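Local coordinates for EAL domain protein (Vibrio cholerae serotype O1, PDB 6IJ2), which hydrolyses the cyclic dinucleotides c-di-GMP and cGAMP as an EAL-type phosphodiesterase, here holding the linear dinucleotide 5'-pGpG beside bound calcium ions, at residues Met74-Ala79 and Ile94-Asn99; Ile125-Thr130 and Glu146-Leu151; Ala224-Lys227 and Leu233-Gly236. The protein carries 1 engineered substitution. All coordinates share one frame; numbering follows the deposited sequence.

Contact 1. Residues Met74-Ala79 and Ile94-Asn99; sequences MCRVKA and INFLPN. With CA (calcium ion), chain J; nucleotides of chain B.
Arg76 and Phe96 form a cation-pi pair in the wall of the EAL barrel, just behind the calcium and 5'-pGpG pocket. The terminal nitrogen NH2 of Arg76 does the touching: it sits over the centre of the Phe96 ring, 3.2 Å from Phe96 CZ, while Arg76 CZ lies 4.5 Å from the ring centroid and almost on the ring normal. Guanidinium and ring planes stand 89° apart, so the cation meets the ring face with its edge rather than lying flat on it. An extended chain from CG to NE, starting from CG anti to the carbonyl carbon (chi1 -66°), carries the group there. Its rotation is further fixed by hydrogen bonds from NH1 to Thr111 OG1 and between NH2 and Tyr148 OH. A water that donates to Asn95 O over 2.8 Å completes a weak water-mediated link from Arg76 NE to the strand backbone. Toward the start of the strand segment, Ile94 packs on the helix: its CG2 lies 4.3 Å from Arg76 CG, and its CG1 lies 4.3 Å from Ala79 CB. Asn95 turns from this layer into the pocket. Its OD1 binds a calcium ion at 2.4 Å, alongside Glu45, Glu128 and Asp158, and its CB packs 3.7 Å from guanine C2 of G2 of chain B. Leu97 CA comes 3.4 Å from N2 of the same base. Helix 68-85 runs nearly antiparallel to strand 91-96, at 174° between the two segment axes, as expected of the return helix between parallel strands 41-49 and 91-96. Ala79 also reaches strand 41-49 at Ala46, while Ile94 and Phe96 pair by backbone hydrogen bonds with strand 125-129, where the Phe96 ring meets that of Phe129.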
loop_
_atom_site.group_PDB
_atom_site.type_symbol
_atom_site.label_atom_id
_atom_site.label_comp_id
_atom_site.label_asym_id
_atom_site.label_seq_id
_atom_site.Cartn_x
_atom_site.Cartn_y
_atom_site.Cartn_z
ATOM N N MET A 74 -5.811 -7.595 27.279
ATOM C CA MET A 74 -5.396 -8.919 27.734
ATOM C C MET A 74 -4.163 -9.411 26.985
ATOM O O MET A 74 -3.241 -9.965 27.597
ATOM C CB MET A 74 -6.549 -9.911 27.579
ATOM C CG MET A 74 -7.566 -9.857 28.705
ATOM S SD MET A 74 -7.262 -11.104 29.973
ATOM C CE MET A 74 -7.963 -12.557 29.190
ATOM N N CYS A 75 -4.130 -9.230 25.659
ATOM C CA CYS A 75 -2.948 -9.617 24.883
ATOM C C CYS A 75 -1.694 -8.942 25.409
ATOM O O CYS A 75 -0.623 -9.557 25.464
ATOM C CB CYS A 75 -3.119 -9.259 23.407
ATOM S SG CYS A 75 -4.135 -10.362 22.461
ATOM N N ARG A 76 -1.802 -7.666 25.767
ATOM C CA ARG A 76 -0.634 -6.933 26.232
ATOM C C ARG A 76 -0.141 -7.470 27.564
ATOM O O ARG A 76 1.062 -7.669 27.749
ATOM C CB ARG A 76 -0.966 -5.449 26.335
ATOM C CG ARG A 76 -1.257 -4.830 24.970
ATOM C CD ARG A 76 -1.638 -3.386 25.107
ATOM N NE ARG A 76 -1.988 -2.813 23.820
ATOM C CZ ARG A 76 -1.943 -1.515 23.554
ATOM N NH1 ARG A 76 -1.548 -0.666 24.495
ATOM N NH2 ARG A 76 -2.279 -1.070 22.350
ATOM N N VAL A 77 -1.058 -7.732 28.496
ATOM C CA VAL A 77 -0.668 -8.169 29.831
ATOM C C VAL A 77 -0.093 -9.580 29.797
ATOM O O VAL A 77 0.902 -9.877 30.475
ATOM C CB VAL A 77 -1.867 -8.068 30.789
ATOM C CG1 VAL A 77 -1.510 -8.667 32.133
ATOM C CG2 VAL A 77 -2.297 -6.618 30.950
ATOM N N LYS A 78 -0.716 -10.479 29.031
ATOM C CA LYS A 78 -0.217 -11.850 28.940
ATOM C C LYS A 78 1.164 -11.895 28.302
ATOM O O LYS A 78 2.032 -12.666 28.736
ATOM C CB LYS A 78 -1.189 -12.713 28.140
ATOM C CG LYS A 78 -2.509 -12.985 28.831
ATOM C CD LYS A 78 -3.454 -13.710 27.887
ATOM C CE LYS A 78 -4.748 -14.097 28.585
ATOM N NZ LYS A 78 -4.540 -15.128 29.639
ATOM N N ALA A 79 1.381 -11.088 27.259
ATOM C CA ALA A 79 2.678 -11.061 26.588
ATOM C C ALA A 79 3.764 -10.551 27.524
ATOM O O ALA A 79 4.858 -11.124 27.601
ATOM C CB ALA A 79 2.614 -10.185 25.337
ATOM N N ILE A 94 4.676 -6.343 20.240
ATOM C CA ILE A 94 3.274 -6.695 20.426
ATOM C C ILE A 94 2.488 -6.151 19.251
ATOM O O ILE A 94 2.694 -5.007 18.831
ATOM C CB ILE A 94 2.707 -6.150 21.751
ATOM C CG1 ILE A 94 3.512 -6.713 22.923
ATOM C CG2 ILE A 94 1.226 -6.521 21.908
ATOM C CD1 ILE A 94 3.269 -5.985 24.238
ATOM N N ASN A 95 1.590 -6.974 18.725
ATOM C CA ASN A 95 0.744 -6.556 17.615
ATOM C C ASN A 95 -0.388 -5.684 18.140
ATOM O O ASN A 95 -1.084 -6.066 19.084
ATOM C CB ASN A 95 0.170 -7.772 16.889
ATOM C CG ASN A 95 1.218 -8.525 16.092
ATOM O OD1 ASN A 95 1.590 -8.112 14.995
ATOM N ND2 ASN A 95 1.697 -9.636 16.638
ATOM N N PHE A 96 -0.565 -4.511 17.548
ATOM C CA PHE A 96 -1.605 -3.593 17.995
ATOM C C PHE A 96 -2.851 -3.872 17.170
ATOM O O PHE A 96 -2.864 -3.631 15.961
ATOM C CB PHE A 96 -1.150 -2.141 17.862
ATOM C CG PHE A 96 -2.011 -1.145 18.612
ATOM C CD1 PHE A 96 -3.346 -1.407 18.898
ATOM C CD2 PHE A 96 -1.480 0.063 19.024
ATOM C CE1 PHE A 96 -4.129 -0.486 19.567
ATOM C CE2 PHE A 96 -2.257 0.987 19.700
ATOM C CZ PHE A 96 -3.582 0.712 19.970
ATOM N N LEU A 97 -3.899 -4.365 17.835
ATOM C CA LEU A 97 -5.172 -4.674 17.206
ATOM C C LEU A 97 -5.680 -3.469 16.413
ATOM O O LEU A 97 -5.865 -2.387 16.993
ATOM C CB LEU A 97 -6.198 -5.081 18.262
ATOM C CG LEU A 97 -7.577 -5.508 17.747
ATOM C CD1 LEU A 97 -7.553 -6.944 17.238
ATOM C CD2 LEU A 97 -8.645 -5.325 18.815
ATOM N N PRO A 98 -5.906 -3.614 15.098
ATOM C CA PRO A 98 -6.300 -2.481 14.244
ATOM C C PRO A 98 -7.300 -1.505 14.861
ATOM O O PRO A 98 -8.420 -1.868 15.241
ATOM C CB PRO A 98 -6.875 -3.193 13.020
ATOM C CG PRO A 98 -5.987 -4.399 12.893
ATOM C CD PRO A 98 -5.721 -4.847 14.313
ATOM N N ASN A 99 -6.881 -0.237 14.927
ATOM C CA ASN A 99 -7.391 0.740 15.880
ATOM C C ASN A 99 -8.493 1.629 15.313
ATOM O O ASN A 99 -8.746 2.708 15.863
ATOM C CB ASN A 99 -6.243 1.612 16.396
ATOM C CG ASN A 99 -4.881 0.962 16.217
ATOM O OD1 ASN A 99 -4.727 0.009 15.456
ATOM N ND2 ASN A 99 -3.878 1.488 16.913
HETATM CA CA CA J . 3.304 -8.501 13.399
ATOM P P G B 2 0.253 -16.323 13.349
ATOM O OP1 G B 2 1.024 -16.367 14.543
ATOM O OP2 G B 2 -0.614 -17.407 13.023
ATOM O "O5'" G B 2 -0.610 -15.005 13.312
ATOM C "C5'" G B 2 -1.686 -14.835 12.399
ATOM C "C4'" G B 2 -2.179 -13.417 12.454
ATOM O "O4'" G B 2 -2.604 -13.113 13.797
ATOM C "C3'" G B 2 -1.151 -12.346 12.086
ATOM O "O3'" G B 2 -1.702 -11.342 11.256
ATOM C "C2'" G B 2 -0.811 -11.712 13.426
ATOM O "O2'" G B 2 -0.423 -10.365 13.386
ATOM C "C1'" G B 2 -2.136 -11.853 14.163
ATOM N N9 G B 2 -1.919 -11.845 15.597
ATOM C C8 G B 2 -1.190 -12.745 16.329
ATOM N N7 G B 2 -1.116 -12.437 17.591
ATOM C C5 G B 2 -1.816 -11.249 17.693
ATOM C C6 G B 2 -2.076 -10.432 18.817
ATOM O O6 G B 2 -1.712 -10.588 19.976
ATOM N N1 G B 2 -2.835 -9.325 18.479
ATOM C C2 G B 2 -3.277 -9.032 17.218
ATOM N N2 G B 2 -3.987 -7.911 17.091
ATOM N N3 G B 2 -3.055 -9.793 16.165
ATOM C C4 G B 2 -2.323 -10.876 16.470
HETATM O O HOH W 1 -2.242 -5.022 21.381
HETATM O O HOH W 2 5.017 -9.653 12.344
#

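Contact 2. Residues Ile125-Thr130 and Glu146-Leu151; sequences IMFEFT and EYYKSL. With CA (calcium ion), chain L; CA (calcium ion), chain J.
Phe127 is the point at which strand 125-129 first meets Tyr148 of helix 139-151. With CG anti to the carbonyl carbon (chi1 -80°), its ring is directed outward from the strand and takes the edge of Tyr148 over one face. The pair is edge-to-face, with centroids 5.2 Å apart and planes at 67°. The touch is off-centre: Tyr148 CE2 lies above the rim of the Phe127 ring, and Tyr148 CD2 is 3.6 Å from Phe127 CD2. Phe153 adds a second edge-to-face partner for Phe127, and Arg76 packs on it from helix 68-85.

Glu128 points into the barrel instead. Its extended chain brings OE2 to 2.3 Å from the calcium ion of chain J, while OE1 is held by a salt bridge to Lys179 and a hydrogen bond to Ser93; the two outside bonds fix the turn of the carboxylate.

Phe129 returns to the outer face. Its CZ reaches 4.0 Å from Tyr148 CD2, which lies near the plane of the Phe129 ring, so Tyr148 CD2 touches two aromatic residues of the strand. Thr130, where the strand has given way to loop, sets OG1 at 2.8 Å from a second calcium ion, in chain L, which Asp159 also binds.

The contact lies within the beta-alpha-beta unit of strand 125-129, helix 139-151 and strand 154-160. Its helix-covered outside and ligand-bearing inside belong to the TIM-like barrel of the EAL family, with the catalytic pocket at the C-terminal ends of the strands.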
loop_
_atom_site.group_PDB
_atom_site.type_symbol
_atom_site.label_atom_id
_atom_site.label_comp_id
_atom_site.label_asym_id
_atom_site.label_seq_id
_atom_site.Cartn_x
_atom_site.Cartn_y
_atom_site.Cartn_z
ATOM N N ILE A 125 9.545 -2.356 24.970
ATOM C CA ILE A 125 8.287 -2.809 24.381
ATOM C C ILE A 125 8.088 -2.091 23.051
ATOM O O ILE A 125 8.153 -0.856 22.986
ATOM C CB ILE A 125 7.101 -2.572 25.336
ATOM C CG1 ILE A 125 7.269 -3.401 26.612
ATOM C CG2 ILE A 125 5.767 -2.914 24.649
ATOM C CD1 ILE A 125 6.256 -3.065 27.699
ATOM N N MET A 126 7.864 -2.862 21.990
ATOM C CA MET A 126 7.625 -2.328 20.646
ATOM C C MET A 126 6.220 -2.706 20.224
ATOM O O MET A 126 5.812 -3.854 20.400
ATOM C CB MET A 126 8.625 -2.854 19.626
ATOM C CG MET A 126 8.380 -2.313 18.211
ATOM S SD MET A 126 9.760 -2.479 17.068
ATOM C CE MET A 126 9.761 -4.232 16.712
ATOM N N PHE A 127 5.476 -1.743 19.686
ATOM C CA PHE A 127 4.135 -2.007 19.184
ATOM C C PHE A 127 4.162 -2.007 17.666
ATOM O O PHE A 127 4.681 -1.072 17.052
ATOM C CB PHE A 127 3.132 -0.982 19.714
ATOM C CG PHE A 127 2.671 -1.278 21.114
ATOM C CD1 PHE A 127 1.719 -2.260 21.337
ATOM C CD2 PHE A 127 3.211 -0.612 22.207
ATOM C CE1 PHE A 127 1.310 -2.560 22.620
ATOM C CE2 PHE A 127 2.792 -0.902 23.491
ATOM C CZ PHE A 127 1.855 -1.876 23.701
ATOM N N GLU A 128 3.611 -3.061 17.070
ATOM C CA GLU A 128 3.533 -3.191 15.617
ATOM C C GLU A 128 2.152 -2.773 15.142
ATOM O O GLU A 128 1.138 -3.280 15.637
ATOM C CB GLU A 128 3.832 -4.625 15.178
ATOM C CG GLU A 128 5.126 -5.147 15.771
ATOM C CD GLU A 128 5.514 -6.503 15.238
ATOM O OE1 GLU A 128 6.591 -6.992 15.626
ATOM O OE2 GLU A 128 4.750 -7.077 14.427
ATOM N N PHE A 129 2.119 -1.866 14.171
ATOM C CA PHE A 129 0.891 -1.193 13.766
ATOM C C PHE A 129 0.435 -1.727 12.413
ATOM O O PHE A 129 1.200 -1.701 11.441
ATOM C CB PHE A 129 1.097 0.322 13.716
ATOM C CG PHE A 129 1.120 0.973 15.075
ATOM C CD1 PHE A 129 2.292 1.019 15.810
ATOM C CD2 PHE A 129 -0.023 1.548 15.605
ATOM C CE1 PHE A 129 2.331 1.613 17.062
ATOM C CE2 PHE A 129 0.002 2.145 16.860
ATOM C CZ PHE A 129 1.183 2.177 17.591
ATOM N N THR A 130 -0.796 -2.228 12.376
ATOM C CA THR A 130 -1.490 -2.623 11.162
ATOM C C THR A 130 -2.763 -1.798 11.050
ATOM O O THR A 130 -3.476 -1.604 12.040
ATOM C CB THR A 130 -1.859 -4.118 11.168
ATOM O OG1 THR A 130 -0.681 -4.920 11.319
ATOM C CG2 THR A 130 -2.553 -4.499 9.863
ATOM N N GLU A 146 2.590 8.581 17.542
ATOM C CA GLU A 146 3.394 9.629 18.162
ATOM C C GLU A 146 3.176 9.690 19.671
ATOM O O GLU A 146 4.109 10.015 20.416
ATOM C CB GLU A 146 3.104 10.970 17.486
ATOM C CG GLU A 146 3.613 10.992 16.043
ATOM C CD GLU A 146 3.418 12.324 15.333
ATOM O OE1 GLU A 146 3.952 12.473 14.212
ATOM O OE2 GLU A 146 2.737 13.215 15.886
ATOM N N TYR A 147 1.967 9.366 20.142
ATOM C CA TYR A 147 1.736 9.298 21.581
ATOM C C TYR A 147 2.540 8.168 22.212
ATOM O O TYR A 147 3.147 8.346 23.275
ATOM C CB TYR A 147 0.248 9.119 21.876
ATOM C CG TYR A 147 -0.057 8.928 23.344
ATOM C CD1 TYR A 147 0.177 9.946 24.257
ATOM C CD2 TYR A 147 -0.586 7.733 23.816
ATOM C CE1 TYR A 147 -0.099 9.779 25.601
ATOM C CE2 TYR A 147 -0.875 7.557 25.161
ATOM C CZ TYR A 147 -0.626 8.583 26.046
ATOM O OH TYR A 147 -0.899 8.420 27.384
ATOM N N TYR A 148 2.556 7.000 21.568
ATOM C CA TYR A 148 3.321 5.879 22.100
ATOM C C TYR A 148 4.811 6.187 22.113
ATOM O O TYR A 148 5.511 5.856 23.082
ATOM C CB TYR A 148 3.031 4.615 21.290
ATOM C CG TYR A 148 1.740 3.932 21.679
ATOM C CD1 TYR A 148 0.671 4.659 22.183
ATOM C CD2 TYR A 148 1.600 2.556 21.572
ATOM C CE1 TYR A 148 -0.511 4.037 22.545
ATOM C CE2 TYR A 148 0.426 1.925 21.939
ATOM C CZ TYR A 148 -0.629 2.669 22.423
ATOM O OH TYR A 148 -1.799 2.043 22.790
ATOM N N LYS A 149 5.313 6.821 21.049
ATOM C CA LYS A 149 6.699 7.281 21.037
ATOM C C LYS A 149 6.980 8.205 22.216
ATOM O O LYS A 149 8.026 8.090 22.867
ATOM C CB LYS A 149 7.012 7.993 19.720
ATOM C CG LYS A 149 7.044 7.088 18.503
ATOM C CD LYS A 149 7.510 7.855 17.275
ATOM C CE LYS A 149 8.380 6.992 16.391
ATOM N NZ LYS A 149 9.279 7.822 15.539
ATOM N N SER A 150 6.044 9.113 22.519
ATOM C CA SER A 150 6.251 10.065 23.606
ATOM C C SER A 150 6.301 9.375 24.963
ATOM O O SER A 150 6.996 9.847 25.871
ATOM C CB SER A 150 5.151 11.130 23.593
ATOM O OG SER A 150 3.897 10.593 23.978
ATOM N N LEU A 151 5.577 8.269 25.124
ATOM C CA LEU A 151 5.635 7.527 26.374
ATOM C C LEU A 151 6.889 6.674 26.501
ATOM O O LEU A 151 7.159 6.168 27.595
ATOM C CB LEU A 151 4.402 6.635 26.521
ATOM C CG LEU A 151 3.057 7.343 26.645
ATOM C CD1 LEU A 151 1.968 6.341 26.977
ATOM C CD2 LEU A 151 3.119 8.436 27.693
HETATM CA CA CA L . -0.271 -7.542 10.488
HETATM CA CA CA J . 3.304 -8.501 13.399
HETATM O O HOH W 2 5.017 -9.653 12.344
HETATM O O HOH W 3 -2.141 -8.278 11.781
#

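Contact 3. Residues Ala224-Lys227 and Leu233-Gly236; sequences AWLK and LMQG. With nucleotides of chain B.
Met234 and Leu226 make a small apolar contact on the outside of the barrel wall, where helix 220-229 covers strand 233-244 in the last beta-alpha-beta unit of the sheet. Nearly all of it depends on the methyl group of Met234. CE is 3.6 Å from Leu226 CB and 3.5 Å from Lys227 N, so it lies against the helix backbone at the start of Lys227 rather than against the leucine branches. SD follows at 4.2 Å from Leu226 CB. Beyond CG the methionine chain is extended, and CG stands anti to the carbonyl carbon (chi1 -62°); together these torsions send the thioether straight out from the strand to the helix.

Leu226 offers its CB to the methyl, while its side chain also packs on Ala214 of strand 211-214 and on Val217. Of the Lys227 side chain, CB comes nearest, 4.1 Å from Met234 CE, and the rest leads away from the strand.

Beyond Met234 on the strand, the Gln235 side chain lies on the pocket side. It hydrogen-bonds through OE1 to Lys179 and through NE2 to Gln31 and Glu45, the last a calcium ligand, so Gln235 is a second-shell residue of that metal site. Gly236 CA approaches O6 of G1 of chain B at 3.5 Å; at its backbone angles a CB would run into the carbonyl oxygen of Gln235.

No hydrogen bond or charge pair crosses from helix to strand, which implies that hydrophobic burial and van der Waals contact, chiefly of the Met234 methyl, probably account for most of the attraction here.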
loop_
_atom_site.group_PDB
_atom_site.type_symbol
_atom_site.label_atom_id
_atom_site.label_comp_id
_atom_site.label_asym_id
_atom_site.label_seq_id
_atom_site.Cartn_x
_atom_site.Cartn_y
_atom_site.Cartn_z
ATOM N N ALA A 224 20.840 -14.469 2.828
ATOM C CA ALA A 224 22.148 -13.991 2.389
ATOM C C ALA A 224 22.007 -12.799 1.455
ATOM O O ALA A 224 22.824 -11.864 1.498
ATOM C CB ALA A 224 22.927 -15.118 1.704
ATOM N N TRP A 225 20.989 -12.819 0.593
ATOM C CA TRP A 225 20.746 -11.671 -0.266
ATOM C C TRP A 225 20.395 -10.448 0.573
ATOM O O TRP A 225 20.946 -9.358 0.369
ATOM C CB TRP A 225 19.637 -11.989 -1.290
ATOM C CG TRP A 225 19.608 -10.962 -2.347
ATOM C CD1 TRP A 225 20.236 -11.017 -3.572
ATOM C CD2 TRP A 225 18.972 -9.685 -2.283
ATOM N NE1 TRP A 225 20.038 -9.859 -4.244
ATOM C CE2 TRP A 225 19.259 -9.022 -3.489
ATOM C CE3 TRP A 225 18.186 -9.036 -1.323
ATOM C CZ2 TRP A 225 18.787 -7.740 -3.771
ATOM C CZ3 TRP A 225 17.718 -7.758 -1.602
ATOM C CH2 TRP A 225 18.020 -7.126 -2.815
ATOM N N LEU A 226 19.492 -10.623 1.546
ATOM C CA LEU A 226 19.044 -9.501 2.368
ATOM C C LEU A 226 20.183 -8.944 3.216
ATOM O O LEU A 226 20.304 -7.723 3.381
ATOM C CB LEU A 226 17.882 -9.950 3.257
ATOM C CG LEU A 226 16.612 -10.266 2.463
ATOM C CD1 LEU A 226 15.683 -11.094 3.335
ATOM C CD2 LEU A 226 15.961 -8.967 2.017
ATOM N N LYS A 227 21.048 -9.821 3.713
ATOM C CA LYS A 227 22.184 -9.357 4.513
ATOM C C LYS A 227 23.127 -8.524 3.659
ATOM O O LYS A 227 23.631 -7.483 4.102
ATOM C CB LYS A 227 22.923 -10.542 5.124
ATOM C CG LYS A 227 24.056 -10.137 6.089
ATOM C CD LYS A 227 24.670 -11.362 6.756
ATOM C CE LYS A 227 25.897 -11.002 7.595
ATOM N NZ LYS A 227 27.079 -10.758 6.710
ATOM N N LEU A 233 18.048 -6.658 10.823
ATOM C CA LEU A 233 17.029 -7.371 11.584
ATOM C C LEU A 233 16.208 -8.267 10.668
ATOM O O LEU A 233 15.672 -7.813 9.644
ATOM C CB LEU A 233 16.110 -6.389 12.315
ATOM C CG LEU A 233 16.787 -5.405 13.259
ATOM C CD1 LEU A 233 15.750 -4.526 13.960
ATOM C CD2 LEU A 233 17.632 -6.167 14.270
ATOM N N MET A 234 16.091 -9.543 11.038
ATOM C CA MET A 234 15.293 -10.481 10.261
ATOM C C MET A 234 14.473 -11.372 11.185
ATOM O O MET A 234 14.793 -11.559 12.364
ATOM C CB MET A 234 16.170 -11.350 9.343
ATOM C CG MET A 234 16.935 -10.535 8.297
ATOM S SD MET A 234 17.697 -11.596 7.063
ATOM C CE MET A 234 19.108 -10.615 6.539
ATOM N N GLN A 235 13.413 -11.929 10.615
ATOM C CA GLN A 235 12.493 -12.800 11.324
ATOM C C GLN A 235 11.985 -13.828 10.325
ATOM O O GLN A 235 11.834 -13.519 9.141
ATOM C CB GLN A 235 11.350 -11.965 11.916
ATOM C CG GLN A 235 10.357 -12.698 12.740
ATOM C CD GLN A 235 9.303 -11.767 13.324
ATOM O OE1 GLN A 235 9.382 -10.533 13.193
ATOM N NE2 GLN A 235 8.315 -12.347 13.960
ATOM N N GLY A 236 11.740 -15.046 10.782
ATOM C CA GLY A 236 11.189 -16.036 9.874
ATOM C C GLY A 236 11.509 -17.455 10.297
ATOM O O GLY A 236 12.375 -17.711 11.133
ATOM O OP3 G B 1 3.007 -9.858 10.026
ATOM P P G B 1 1.915 -10.438 10.762
ATOM O OP1 G B 1 2.009 -10.131 12.156
ATOM O OP2 G B 1 0.734 -10.035 10.075
ATOM O "O5'" G B 1 2.108 -11.978 10.511
ATOM C "C5'" G B 1 2.623 -12.843 11.517
ATOM C "C4'" G B 1 2.385 -14.282 11.127
ATOM O "O4'" G B 1 3.456 -14.729 10.273
ATOM C "C3'" G B 1 2.317 -15.296 12.275
ATOM O "O3'" G B 1 1.210 -16.170 12.180
ATOM C "C2'" G B 1 3.591 -16.109 12.096
ATOM O "O2'" G B 1 3.513 -17.456 12.460
ATOM C "C1'" G B 1 3.776 -16.047 10.590
ATOM N N9 G B 1 5.147 -16.300 10.174
ATOM C C8 G B 1 6.292 -15.945 10.840
ATOM N N7 G B 1 7.377 -16.299 10.215
ATOM C C5 G B 1 6.922 -16.915 9.062
ATOM C C6 G B 1 7.640 -17.498 7.988
ATOM O O6 G B 1 8.851 -17.601 7.846
ATOM N N1 G B 1 6.788 -18.020 7.026
ATOM C C2 G B 1 5.421 -17.974 7.085
ATOM N N2 G B 1 4.775 -18.513 6.055
ATOM N N3 G B 1 4.740 -17.420 8.071
ATOM C C4 G B 1 5.548 -16.913 9.018
#

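All three contacts bury outward-facing strand residues under helices of one barrel, yet they differ in chemistry. Contacts 1 and 2 adjoin on neighbouring strands: Ile94 N and O probably bond to Met126 O and Glu128 N, and Phe96 CE2 packs 3.3 Å from Tyr148 OH. They form one core of aromatic rings around a buried arginine, and their inward residues share a calcium ion. Contact 3 lies across the chain's centre, about 26 and 24 Å from them between centres. It reaches the same sheet but rests on a methyl against the helix, with no hydrogen bond or charge, and exposed Lys227 places its margin at the surface. The two guanines divide likewise, G2 by contact 1 and G1 by contact 3.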